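Local coordinates for protein alpha-L-rhamnosidase (Aspergillus terreus, PDB 6GSZ) that probably hydrolyses terminal non-reducing alpha-L-rhamnose residues in alpha-L-rhamnosides, at residues Y485-A488 against G489-A493; V534-Q537 against L538-F542; A652-Q656 against T657-L661; N683-Q687 against N688-V692. All blocks are in the same frame, centred on the assembly; numbering follows the deposited sequence. Where two conformers were deposited one is given.

Contact 1 (Y485-A488 against G489-A493); sequences YDTA and GFLRA. With CA (calcium ion), chain K.
F490 keeps its CB 3.6 Å from T487 O, while its phenyl ring leaves the turn with CG anti to the backbone N (chi1 177°); L491 CD2 lies at the ring edge, in plane, and F454 stacks on the ring. The second flat group, the carboxylate of D486, divides its oxygens between two tasks. D486 OD2 binds a calcium ion at 2.3 Å, and D486 OD1, met nearly along its C-O axis, accepts a hydrogen bond from A488 N at 3.2 Å. A water donates to D486 OD1 and accepts from G489 N, and another joins D486 O to F490 N in the same manner. The N-H groups of A488, G489 and F490 thus all find acceptors before regular helical bonding starts with L491 N to T487 O (2.9 Å) and R492 N to A488 O (2.8 Å). T487 and L491 lie side by side, with L491 CD1 3.7 Å from T487 OG1, a hydroxyl hydrogen-bonded to N482. R492 carries its guanidinium away to salt bridges with E550 and E10. The negative carboxylate at the helix start would probably be stabilised by the helix dipole as well as by the metal. Three waters and three further atoms complete the calcium shell. The D486-A488 bond forms an Asx turn that caps helix 488-503 within the six-hairpin glycosidase domain and ties it to a calcium site.

Contact 2 (V534-Q537 against L538-F542); sequences VPWQ and LYESF
From V534 to S541 the chain is alpha-helical, L538 N bonding to V534 O (2.8 Å) and each following N-H through S541 N to the carbonyl four residues back. This is the final part of helix 530-542 in the six-hairpin glycosidase domain, kinked at P535, whose ring nitrogen gives no bond to the turn before. Two side-chain pairs, each spaced i to i+4, brace it. In the first, the indole of W536 receives E540 CG over one face: the methylene stands 3.8 Å from the centroid of the six-membered ring, 7° off the normal, in a CH-pi contact. The bend of E540 at chi2 folds its carboxylate along the ring, leaving the two planes 11° apart. A sugar of an attached glycan also touches W536. In the second pair, Q537 bends at chi2 (63°) and reaches along the helix to S541. Q537 NE2 donates to S541 OG at 3.0 Å with the hydroxyl oxygen nearly in the amide plane; OG is also hydrogen-bonded to N482 ND2 of helix 471-484. On the buried side, L538 touches M547 and Q551 of helix 545-562. S541 CB meets one face of the F542 ring. A water closes the E540 side, donating to W536 O at 3.1 Å and to E540 OE2 at 2.6 Å.

Contact 3 (A652-Q656 against T657-L661); sequences ANETQ and TGLAL. With NAG (2-acetamido-2-deoxy-beta-D-glucopyranose), chain E.
T655 and G658 form the tight part of this contact, at the start of helix 656-664. T655 is the N-cap: its OG1, placed between the backbone N and the carbonyl carbon (chi1 61°), accepts from G658 N at 2.9 Å. One residue further on, L659 N bonds to T655 O at 2.9 Å, and A660 N takes Q656 O. With no side chain at G658, the preceding loop comes close, and N653 O lies 3.6 Å from G658 CA. N653 O also receives a weak bond from T655 N, closing an inverse gamma turn centred on E654. Q656 extends the other way, its amide held by K691 O and G693 N, and T657 OG1 bonds to D580.

Away from the cap the contact is looser, in two separate places. At one, E654 crosses L659 obliquely, with E654 OE2 3.6 Å from L659 CD2; OE2 accepts from M651 N, while OE1 forms a salt bridge with R680. At the other, N653 turns its amide away from the helix and carries N-acetylglucosamine, N653 ND2 being joined to C1 of the sugar at 1.4 Å. A652 CB lies beside that ring, 3.7 Å from its O5, and N653 OD1 accepts from N597 N, which would restrain the rotation of the linking amide. N653, E654 and T655 spell an Asn-X-Thr glycosylation sequon. The threonine of the sequon therefore serves a second purpose in the folded protein: its hydroxyl, also hydrogen-bonded to T596 OG1, caps the helix that follows the glycan.

Contact 4 (N683-Q687 against N688-V692); sequences NIIKQ and NDYKV
Y690 folds back against I685 and K686 at the end of helix 671-687. Its CB leaves the backbone pointing away from the helix, but CG stands beside the backbone N (chi1 -65°) and this brings the ring back. Y690 CD1 then meets I685 CG2 at 3.6 Å, the two side chains crossing at about a right angle. One face of the Y690 ring is covered by K686 CA, 4.2 Å from the centroid in a CH-pi contact. Farther out, Y690 CZ lies 4.1 Å from K686 CB, and Y690 OH reaches K686 CG at 3.9 Å, where the extended lysine chain runs alongside the ring. The backbone of the same residues closes the helix: Y690 N donates to I685 O at 2.9 Å, and D689 N to K686 O at 3.0 Å, the latter from above the carbonyl plane. A water also donates to K686 O and bridges it to D689 OD1. N688 ND2 reaches K691 O at 2.9 Å. The Y690 N-I685 O and D689 N-K686 O bonds make a Schellman motif, with D689 at positive phi as its C-prime residue, overlapping a type I' beta turn from N688 to K691 at the protein surface.

In the fold
The four contacts lie within the six-hairpin glycosidase domain and form two touching pairs. Contacts 1 and 2 join where F542 covers the capped turn, its CE2 3.5 Å from T487 OG1, and where L491 CD1 meets L538 CD1 at 3.8 Å; N482 of helix 471-484 is hydrogen-bonded to side chains of both contacts, T487 and S541. Contacts 3 and 4 meet at I684 CD1, which lies 3.4 Å from both L659 CD1 and E654 O. The pairs are well separated: contacts 2 and 3 are about 13 Å apart at their nearest atoms. The bound glucose occupies another part of this domain; one residue of its pocket, D473, lies near the start of helix 471-484, the helix that leads into contact 1.

Contact 1 (Y485-A488 against G489-A493)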
loop_
_atom_site.group_PDB
_atom_site.type_symbol
_atom_site.label_atom_id
_atom_site.label_comp_id
_atom_site.label_asym_id
_atom_site.label_seq_id
_atom_site.Cartn_x
_atom_site.Cartn_y
_atom_site.Cartn_z
ATOM N N TYR A 485 -3.804 7.690 -0.950
ATOM C CA TYR A 485 -4.722 6.812 -0.238
ATOM C C TYR A 485 -4.422 6.875 1.257
ATOM O O TYR A 485 -3.312 7.201 1.658
ATOM C CB TYR A 485 -4.540 5.350 -0.670
ATOM C CG TYR A 485 -5.158 4.927 -1.992
ATOM C CD1 TYR A 485 -6.486 4.518 -2.051
ATOM C CD2 TYR A 485 -4.442 4.946 -3.179
ATOM C CE1 TYR A 485 -7.066 4.116 -3.250
ATOM C CE2 TYR A 485 -5.012 4.552 -4.377
ATOM C CZ TYR A 485 -6.335 4.146 -4.418
ATOM O OH TYR A 485 -6.923 3.749 -5.603
ATOM N N ASP A 486 -5.425 6.527 2.071
ATOM C CA ASP A 486 -5.261 6.364 3.502
ATOM C C ASP A 486 -4.560 5.021 3.761
ATOM O O ASP A 486 -5.176 3.945 3.762
ATOM C CB ASP A 486 -6.592 6.483 4.226
ATOM C CG ASP A 486 -6.464 6.415 5.741
ATOM O OD1 ASP A 486 -5.447 5.880 6.251
ATOM O OD2 ASP A 486 -7.354 7.034 6.402
ATOM N N THR A 487 -3.228 5.113 3.886
ATOM C CA THR A 487 -2.354 3.965 4.054
ATOM C C THR A 487 -2.075 3.610 5.508
ATOM O O THR A 487 -1.263 2.713 5.758
ATOM C CB THR A 487 -0.998 4.303 3.447
ATOM O OG1 THR A 487 -0.599 5.509 4.086
ATOM C CG2 THR A 487 -1.082 4.544 1.948
ATOM N N ALA A 488 -2.725 4.300 6.464
ATOM C CA ALA A 488 -2.283 4.200 7.845
ATOM C C ALA A 488 -2.348 2.748 8.378
ATOM O O ALA A 488 -1.352 2.275 8.963
ATOM C CB ALA A 488 -3.065 5.168 8.706
ATOM N N GLY A 489 -3.514 2.115 8.259
ATOM C CA GLY A 489 -3.636 0.737 8.772
ATOM C C GLY A 489 -2.778 -0.282 8.032
ATOM O O GLY A 489 -2.145 -1.166 8.663
ATOM N N PHE A 490 -2.706 -0.106 6.722
ATOM C CA PHE A 490 -1.863 -0.954 5.877
ATOM C C PHE A 490 -0.415 -0.901 6.351
ATOM O O PHE A 490 0.251 -1.911 6.503
ATOM C CB PHE A 490 -2.035 -0.494 4.438
ATOM C CG PHE A 490 -1.210 -1.177 3.393
ATOM C CD1 PHE A 490 0.112 -0.856 3.210
ATOM C CD2 PHE A 490 -1.746 -2.174 2.592
ATOM C CE1 PHE A 490 0.886 -1.437 2.215
ATOM C CE2 PHE A 490 -0.976 -2.731 1.585
ATOM C CZ PHE A 490 0.343 -2.402 1.411
ATOM N N LEU A 491 0.108 0.310 6.544
ATOM C CA LEU A 491 1.520 0.458 6.938
ATOM C C LEU A 491 1.715 0.152 8.418
ATOM O O LEU A 491 2.795 -0.320 8.786
ATOM C CB LEU A 491 2.034 1.842 6.562
ATOM C CG LEU A 491 2.189 2.074 5.064
ATOM C CD1 LEU A 491 2.500 3.527 4.801
ATOM C CD2 LEU A 491 3.249 1.156 4.443
ATOM N N ARG A 492 0.665 0.328 9.242
ATOM C CA ARG A 492 0.798 -0.080 10.617
ATOM C C ARG A 492 1.178 -1.575 10.717
ATOM O O ARG A 492 2.060 -1.977 11.504
ATOM C CB ARG A 492 -0.482 0.189 11.404
ATOM C CG ARG A 492 -0.346 -0.003 12.905
ATOM C CD ARG A 492 -1.635 0.204 13.676
ATOM N NE ARG A 492 -1.319 0.340 15.096
ATOM C CZ ARG A 492 -2.192 0.813 15.991
ATOM N NH1 ARG A 492 -3.480 0.947 15.644
ATOM N NH2 ARG A 492 -1.766 1.198 17.206
ATOM N N ALA A 493 0.428 -2.388 9.961
ATOM C CA ALA A 493 0.635 -3.837 9.948
ATOM C C ALA A 493 2.038 -4.179 9.417
ATOM O O ALA A 493 2.782 -5.002 10.019
ATOM C CB ALA A 493 -0.477 -4.493 9.153
HETATM CA CA CA K . -8.136 7.850 8.370
HETATM O O HOH W 1 -4.794 1.513 5.213
HETATM O O HOH W 2 -6.020 3.174 7.253
HETATM O O HOH W 3 -6.380 6.568 8.952
HETATM O O HOH W 4 -7.409 9.911 7.201
HETATM O O HOH W 5 -10.070 9.296 8.418
#

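Contact 2 (V534-Q537 against L538-F542)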
loop_
_atom_site.group_PDB
_atom_site.type_symbol
_atom_site.label_atom_id
_atom_site.label_comp_id
_atom_site.label_asym_id
_atom_site.label_seq_id
_atom_site.Cartn_x
_atom_site.Cartn_y
_atom_site.Cartn_z
ATOM N N VAL A 534 9.818 5.551 7.336
ATOM C CA VAL A 534 8.405 5.252 7.084
ATOM C C VAL A 534 7.587 5.661 8.321
ATOM O O VAL A 534 6.585 6.357 8.168
ATOM C CB VAL A 534 8.147 3.827 6.574
ATOM C CG1 VAL A 534 6.670 3.583 6.341
ATOM C CG2 VAL A 534 8.891 3.638 5.263
ATOM N N PRO A 535 7.966 5.292 9.563
ATOM C CA PRO A 535 7.320 5.847 10.766
ATOM C C PRO A 535 7.284 7.384 10.820
ATOM O O PRO A 535 6.224 7.955 11.165
ATOM C CB PRO A 535 8.117 5.238 11.922
ATOM C CG PRO A 535 8.552 3.902 11.353
ATOM C CD PRO A 535 8.944 4.248 9.932
ATOM N N TRP A 536 8.407 8.027 10.484
ATOM C CA TRP A 536 8.420 9.494 10.572
ATOM C C TRP A 536 7.343 10.072 9.635
ATOM O O TRP A 536 6.564 10.955 10.011
ATOM C CB TRP A 536 9.803 10.020 10.191
ATOM C CG TRP A 536 9.933 11.521 10.175
ATOM C CD1 TRP A 536 10.236 12.334 11.211
ATOM C CD2 TRP A 536 9.775 12.358 9.032
ATOM N NE1 TRP A 536 10.294 13.632 10.793
ATOM C CE2 TRP A 536 9.964 13.692 9.467
ATOM C CE3 TRP A 536 9.397 12.114 7.717
ATOM C CZ2 TRP A 536 9.828 14.764 8.588
ATOM C CZ3 TRP A 536 9.255 13.169 6.846
ATOM C CH2 TRP A 536 9.475 14.476 7.282
ATOM N N GLN A 537 7.313 9.591 8.392
ATOM C CA GLN A 537 6.340 10.046 7.406
ATOM C C GLN A 537 4.900 9.692 7.822
ATOM O O GLN A 537 3.930 10.413 7.491
ATOM C CB GLN A 537 6.683 9.609 5.996
ATOM C CG GLN A 537 5.717 10.111 4.937
ATOM C CD GLN A 537 5.698 11.625 4.828
ATOM O OE1 GLN A 537 6.709 12.213 4.494
ATOM N NE2 GLN A 537 4.521 12.214 5.034
ATOM N N LEU A 538 4.727 8.489 8.392
ATOM C CA LEU A 538 3.414 8.076 8.784
ATOM C C LEU A 538 2.846 9.073 9.807
ATOM O O LEU A 538 1.646 9.351 9.794
ATOM C CB LEU A 538 3.480 6.637 9.314
ATOM C CG LEU A 538 2.192 5.858 9.286
ATOM C CD1 LEU A 538 1.658 5.674 7.863
ATOM C CD2 LEU A 538 2.422 4.523 9.964
ATOM N N TYR A 539 3.709 9.499 10.746
ATOM C CA TYR A 539 3.282 10.474 11.753
ATOM C C TYR A 539 2.996 11.869 11.128
ATOM O O TYR A 539 1.946 12.443 11.419
ATOM C CB TYR A 539 4.345 10.559 12.838
ATOM C CG TYR A 539 3.971 11.503 13.947
ATOM C CD1 TYR A 539 2.885 11.220 14.744
ATOM C CD2 TYR A 539 4.658 12.669 14.207
ATOM C CE1 TYR A 539 2.471 12.051 15.775
ATOM C CE2 TYR A 539 4.308 13.484 15.275
ATOM C CZ TYR A 539 3.199 13.187 16.058
ATOM O OH TYR A 539 2.791 14.004 17.072
ATOM N N GLU A 540 3.844 12.288 10.188
ATOM C CA GLU A 540 3.593 13.536 9.477
ATOM C C GLU A 540 2.204 13.490 8.817
ATOM O O GLU A 540 1.422 14.461 8.855
ATOM C CB GLU A 540 4.642 13.794 8.419
ATOM C CG GLU A 540 5.998 14.155 9.004
ATOM C CD GLU A 540 6.064 15.432 9.810
ATOM O OE1 GLU A 540 5.801 16.498 9.209
ATOM O OE2 GLU A 540 6.335 15.317 11.036
ATOM N N SER A 541 1.870 12.325 8.240
ATOM C CA SER A 541 0.625 12.224 7.455
ATOM C C SER A 541 -0.621 12.069 8.347
ATOM O O SER A 541 -1.691 12.654 8.035
ATOM C CB SER A 541 0.727 11.013 6.542
ATOM O OG SER A 541 1.709 11.221 5.550
ATOM N N PHE A 542 -0.516 11.252 9.414
ATOM C CA PHE A 542 -1.752 10.843 10.155
ATOM C C PHE A 542 -1.775 11.271 11.631
ATOM O O PHE A 542 -2.808 11.208 12.279
ATOM C CB PHE A 542 -2.016 9.353 9.980
ATOM C CG PHE A 542 -2.144 8.927 8.544
ATOM C CD1 PHE A 542 -3.232 9.285 7.773
ATOM C CD2 PHE A 542 -1.133 8.207 7.959
ATOM C CE1 PHE A 542 -3.315 8.915 6.441
ATOM C CE2 PHE A 542 -1.203 7.844 6.614
ATOM C CZ PHE A 542 -2.285 8.195 5.857
HETATM O O HOH W 6 7.196 13.092 12.134
#

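Contact 3 (A652-Q656 against T657-L661)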
loop_
_atom_site.group_PDB
_atom_site.type_symbol
_atom_site.label_atom_id
_atom_site.label_comp_id
_atom_site.label_asym_id
_atom_site.label_seq_id
_atom_site.Cartn_x
_atom_site.Cartn_y
_atom_site.Cartn_z
ATOM N N ALA A 652 32.379 15.911 -2.982
ATOM C CA ALA A 652 33.296 14.930 -3.560
ATOM C C ALA A 652 32.799 14.489 -4.952
ATOM O O ALA A 652 33.602 14.314 -5.877
ATOM C CB ALA A 652 33.452 13.751 -2.627
ATOM N N ASN A 653 31.483 14.338 -5.093
ATOM C CA ASN A 653 30.831 14.093 -6.394
ATOM C C ASN A 653 29.789 15.185 -6.647
ATOM O O ASN A 653 28.770 15.257 -5.965
ATOM C CB ASN A 653 30.176 12.706 -6.454
ATOM C CG ASN A 653 31.078 11.611 -5.948
ATOM O OD1 ASN A 653 30.687 10.887 -5.058
ATOM N ND2 ASN A 653 32.286 11.507 -6.506
ATOM N N GLU A 654 30.046 16.020 -7.657
ATOM C CA GLU A 654 29.133 17.095 -8.040
ATOM C C GLU A 654 28.113 16.568 -9.062
ATOM O O GLU A 654 28.183 16.814 -10.247
ATOM C CB GLU A 654 29.932 18.281 -8.581
ATOM C CG GLU A 654 30.692 19.063 -7.517
ATOM C CD GLU A 654 29.903 20.207 -6.877
ATOM O OE1 GLU A 654 29.306 20.970 -7.633
ATOM O OE2 GLU A 654 29.852 20.269 -5.596
ATOM N N THR A 655 27.173 15.794 -8.528
ATOM C CA THR A 655 26.114 15.118 -9.243
ATOM C C THR A 655 24.775 15.559 -8.662
ATOM O O THR A 655 24.717 16.206 -7.608
ATOM C CB THR A 655 26.246 13.605 -9.080
ATOM O OG1 THR A 655 26.147 13.276 -7.683
ATOM C CG2 THR A 655 27.555 13.090 -9.646
ATOM N N GLN A 656 23.695 15.262 -9.371
ATOM C CA GLN A 656 22.391 15.634 -8.888
ATOM C C GLN A 656 22.177 15.077 -7.478
ATOM O O GLN A 656 21.722 15.804 -6.596
ATOM C CB GLN A 656 21.304 15.231 -9.871
ATOM C CG GLN A 656 21.340 16.045 -11.150
ATOM C CD GLN A 656 20.190 15.734 -12.074
ATOM O OE1 GLN A 656 19.109 15.314 -11.639
ATOM N NE2 GLN A 656 20.442 15.921 -13.369
ATOM N N THR A 657 22.432 13.774 -7.275
ATOM C CA THR A 657 22.238 13.202 -5.935
ATOM C C THR A 657 23.278 13.728 -4.928
ATOM O O THR A 657 22.941 13.998 -3.758
ATOM C CB THR A 657 22.254 11.675 -5.996
ATOM O OG1 THR A 657 21.122 11.293 -6.773
ATOM C CG2 THR A 657 22.208 11.021 -4.638
ATOM N N GLY A 658 24.534 13.834 -5.361
ATOM C CA GLY A 658 25.604 14.268 -4.481
ATOM C C GLY A 658 25.421 15.676 -3.909
ATOM O O GLY A 658 25.837 15.917 -2.760
ATOM N N LEU A 659 24.756 16.544 -4.679
ATOM C CA LEU A 659 24.391 17.865 -4.201
ATOM C C LEU A 659 23.033 17.836 -3.487
ATOM O O LEU A 659 22.836 18.509 -2.493
ATOM C CB LEU A 659 24.370 18.832 -5.379
ATOM C CG LEU A 659 25.755 19.261 -5.846
ATOM C CD1 LEU A 659 25.701 19.675 -7.293
ATOM C CD2 LEU A 659 26.311 20.362 -4.967
ATOM N N ALA A 660 22.038 17.139 -4.044
ATOM C CA ALA A 660 20.672 17.240 -3.498
ATOM C C ALA A 660 20.631 16.752 -2.043
ATOM O O ALA A 660 19.952 17.326 -1.184
ATOM C CB ALA A 660 19.690 16.480 -4.342
ATOM N N LEU A 661 21.329 15.654 -1.739
ATOM C CA LEU A 661 21.242 15.115 -0.364
ATOM C C LEU A 661 21.756 16.083 0.698
ATOM O O LEU A 661 21.016 16.338 1.670
ATOM C CB LEU A 661 21.894 13.736 -0.272
ATOM C CG LEU A 661 21.306 12.657 -1.163
ATOM C CD1 LEU A 661 22.023 11.337 -0.950
ATOM C CD2 LEU A 661 19.809 12.498 -0.922
HETATM C C1 NAG E . 33.237 10.511 -6.059
HETATM C C2 NAG E . 34.025 9.915 -7.191
HETATM C C3 NAG E . 35.108 8.963 -6.668
HETATM C C4 NAG E . 35.949 9.545 -5.536
HETATM C C5 NAG E . 34.996 10.066 -4.440
HETATM C C6 NAG E . 35.693 10.652 -3.209
HETATM C C7 NAG E . 32.320 8.136 -7.629
HETATM C C8 NAG E . 31.460 7.515 -8.663
HETATM N N2 NAG E . 33.079 9.206 -8.045
HETATM O O3 NAG E . 35.895 8.602 -7.768
HETATM O O4 NAG E . 36.622 8.456 -4.905
HETATM O O5 NAG E . 34.111 11.011 -5.032
HETATM O O6 NAG E . 36.544 11.722 -3.627
HETATM O O7 NAG E . 32.279 7.631 -6.491
#

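Contact 4 (N683-Q687 against N688-V692)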
loop_
_atom_site.group_PDB
_atom_site.type_symbol
_atom_site.label_atom_id
_atom_site.label_comp_id
_atom_site.label_asym_id
_atom_site.label_seq_id
_atom_site.Cartn_x
_atom_site.Cartn_y
_atom_site.Cartn_z
ATOM N N ASN A 683 22.860 24.506 -12.268
ATOM C CA ASN A 683 23.750 24.572 -13.420
ATOM C C ASN A 683 23.984 23.173 -14.008
ATOM O O ASN A 683 23.923 23.042 -15.244
ATOM C CB ASN A 683 25.076 25.248 -13.068
ATOM C CG ASN A 683 25.956 25.445 -14.281
ATOM O OD1 ASN A 683 25.561 26.131 -15.217
ATOM N ND2 ASN A 683 27.119 24.822 -14.289
ATOM N N ILE A 684 24.245 22.173 -13.149
ATOM C CA ILE A 684 24.455 20.770 -13.602
ATOM C C ILE A 684 23.195 20.263 -14.322
ATOM O O ILE A 684 23.314 19.608 -15.364
ATOM C CB ILE A 684 24.838 19.858 -12.413
ATOM C CG1 ILE A 684 26.298 20.076 -12.010
ATOM C CG2 ILE A 684 24.542 18.399 -12.730
ATOM C CD1 ILE A 684 26.572 19.833 -10.534
ATOM N N ILE A 685 22.016 20.571 -13.766
ATOM C CA ILE A 685 20.750 20.167 -14.361
ATOM C C ILE A 685 20.583 20.816 -15.744
ATOM O O ILE A 685 20.204 20.164 -16.708
ATOM C CB ILE A 685 19.596 20.483 -13.400
ATOM C CG1 ILE A 685 19.662 19.568 -12.171
ATOM C CG2 ILE A 685 18.258 20.437 -14.106
ATOM C CD1 ILE A 685 18.795 20.033 -10.996
ATOM N N LYS A 686 20.868 22.118 -15.824
ATOM C CA LYS A 686 20.732 22.876 -17.081
ATOM C C LYS A 686 21.686 22.322 -18.152
ATOM O O LYS A 686 21.286 22.170 -19.329
ATOM C CB LYS A 686 20.894 24.379 -16.820
ATOM C CG LYS A 686 20.858 25.261 -18.053
ATOM C CD LYS A 686 21.070 26.741 -17.747
ATOM C CE LYS A 686 21.101 27.571 -19.025
ATOM N NZ LYS A 686 21.020 29.033 -18.775
ATOM N N GLN A 687 22.919 21.998 -17.758
ATOM C CA GLN A 687 23.925 21.485 -18.686
ATOM C C GLN A 687 23.555 20.066 -19.137
ATOM O O GLN A 687 23.960 19.652 -20.188
ATOM C CB GLN A 687 25.322 21.577 -18.073
ATOM C CG GLN A 687 25.790 23.013 -17.851
ATOM C CD GLN A 687 25.625 23.941 -19.037
ATOM O OE1 GLN A 687 25.001 25.010 -18.952
ATOM N NE2 GLN A 687 26.196 23.543 -20.166
ATOM N N ASN A 688 22.710 19.382 -18.360
ATOM C CA ASN A 688 22.187 18.070 -18.733
ATOM C C ASN A 688 20.867 18.167 -19.498
ATOM O O ASN A 688 20.153 17.173 -19.607
ATOM C CB ASN A 688 21.975 17.235 -17.464
ATOM C CG ASN A 688 21.977 15.742 -17.721
ATOM O OD1 ASN A 688 22.836 15.268 -18.459
ATOM N ND2 ASN A 688 21.064 15.001 -17.091
ATOM N N ASP A 689 20.516 19.335 -20.039
ATOM C CA ASP A 689 19.262 19.567 -20.775
ATOM C C ASP A 689 18.050 19.173 -19.922
ATOM O O ASP A 689 17.033 18.706 -20.434
ATOM C CB ASP A 689 19.283 18.854 -22.128
ATOM C CG ASP A 689 20.239 19.445 -23.146
ATOM O OD1 ASP A 689 20.444 20.679 -23.121
ATOM O OD2 ASP A 689 20.768 18.660 -23.939
ATOM N N TYR A 690 18.164 19.408 -18.607
ATOM C CA TYR A 690 17.087 19.213 -17.625
ATOM C C TYR A 690 16.653 17.743 -17.495
ATOM O O TYR A 690 15.614 17.468 -16.898
ATOM C CB TYR A 690 15.874 20.104 -17.910
ATOM C CG TYR A 690 16.202 21.574 -17.765
ATOM C CD1 TYR A 690 16.183 22.200 -16.526
ATOM C CD2 TYR A 690 16.580 22.341 -18.864
ATOM C CE1 TYR A 690 16.486 23.546 -16.377
ATOM C CE2 TYR A 690 16.892 23.691 -18.724
ATOM C CZ TYR A 690 16.830 24.295 -17.479
ATOM O OH TYR A 690 17.094 25.632 -17.300
ATOM N N LYS A 691 17.465 16.821 -17.983
ATOM C CA LYS A 691 17.192 15.392 -17.823
ATOM C C LYS A 691 17.547 14.977 -16.399
ATOM O O LYS A 691 18.508 15.461 -15.778
ATOM C CB LYS A 691 18.000 14.573 -18.824
ATOM C CG LYS A 691 17.615 14.842 -20.265
ATOM C CD LYS A 691 18.536 14.223 -21.284
ATOM C CE LYS A 691 17.991 14.391 -22.686
ATOM N NZ LYS A 691 18.851 15.274 -23.504
ATOM N N VAL A 692 16.739 14.075 -15.859
ATOM C CA VAL A 692 16.910 13.598 -14.481
ATOM C C VAL A 692 18.221 12.833 -14.390
ATOM O O VAL A 692 18.572 12.062 -15.306
ATOM C CB VAL A 692 15.755 12.692 -14.025
ATOM C CG1 VAL A 692 14.408 13.322 -14.261
ATOM C CG2 VAL A 692 15.823 11.322 -14.673
HETATM O O HOH W 7 19.713 23.301 -21.290
#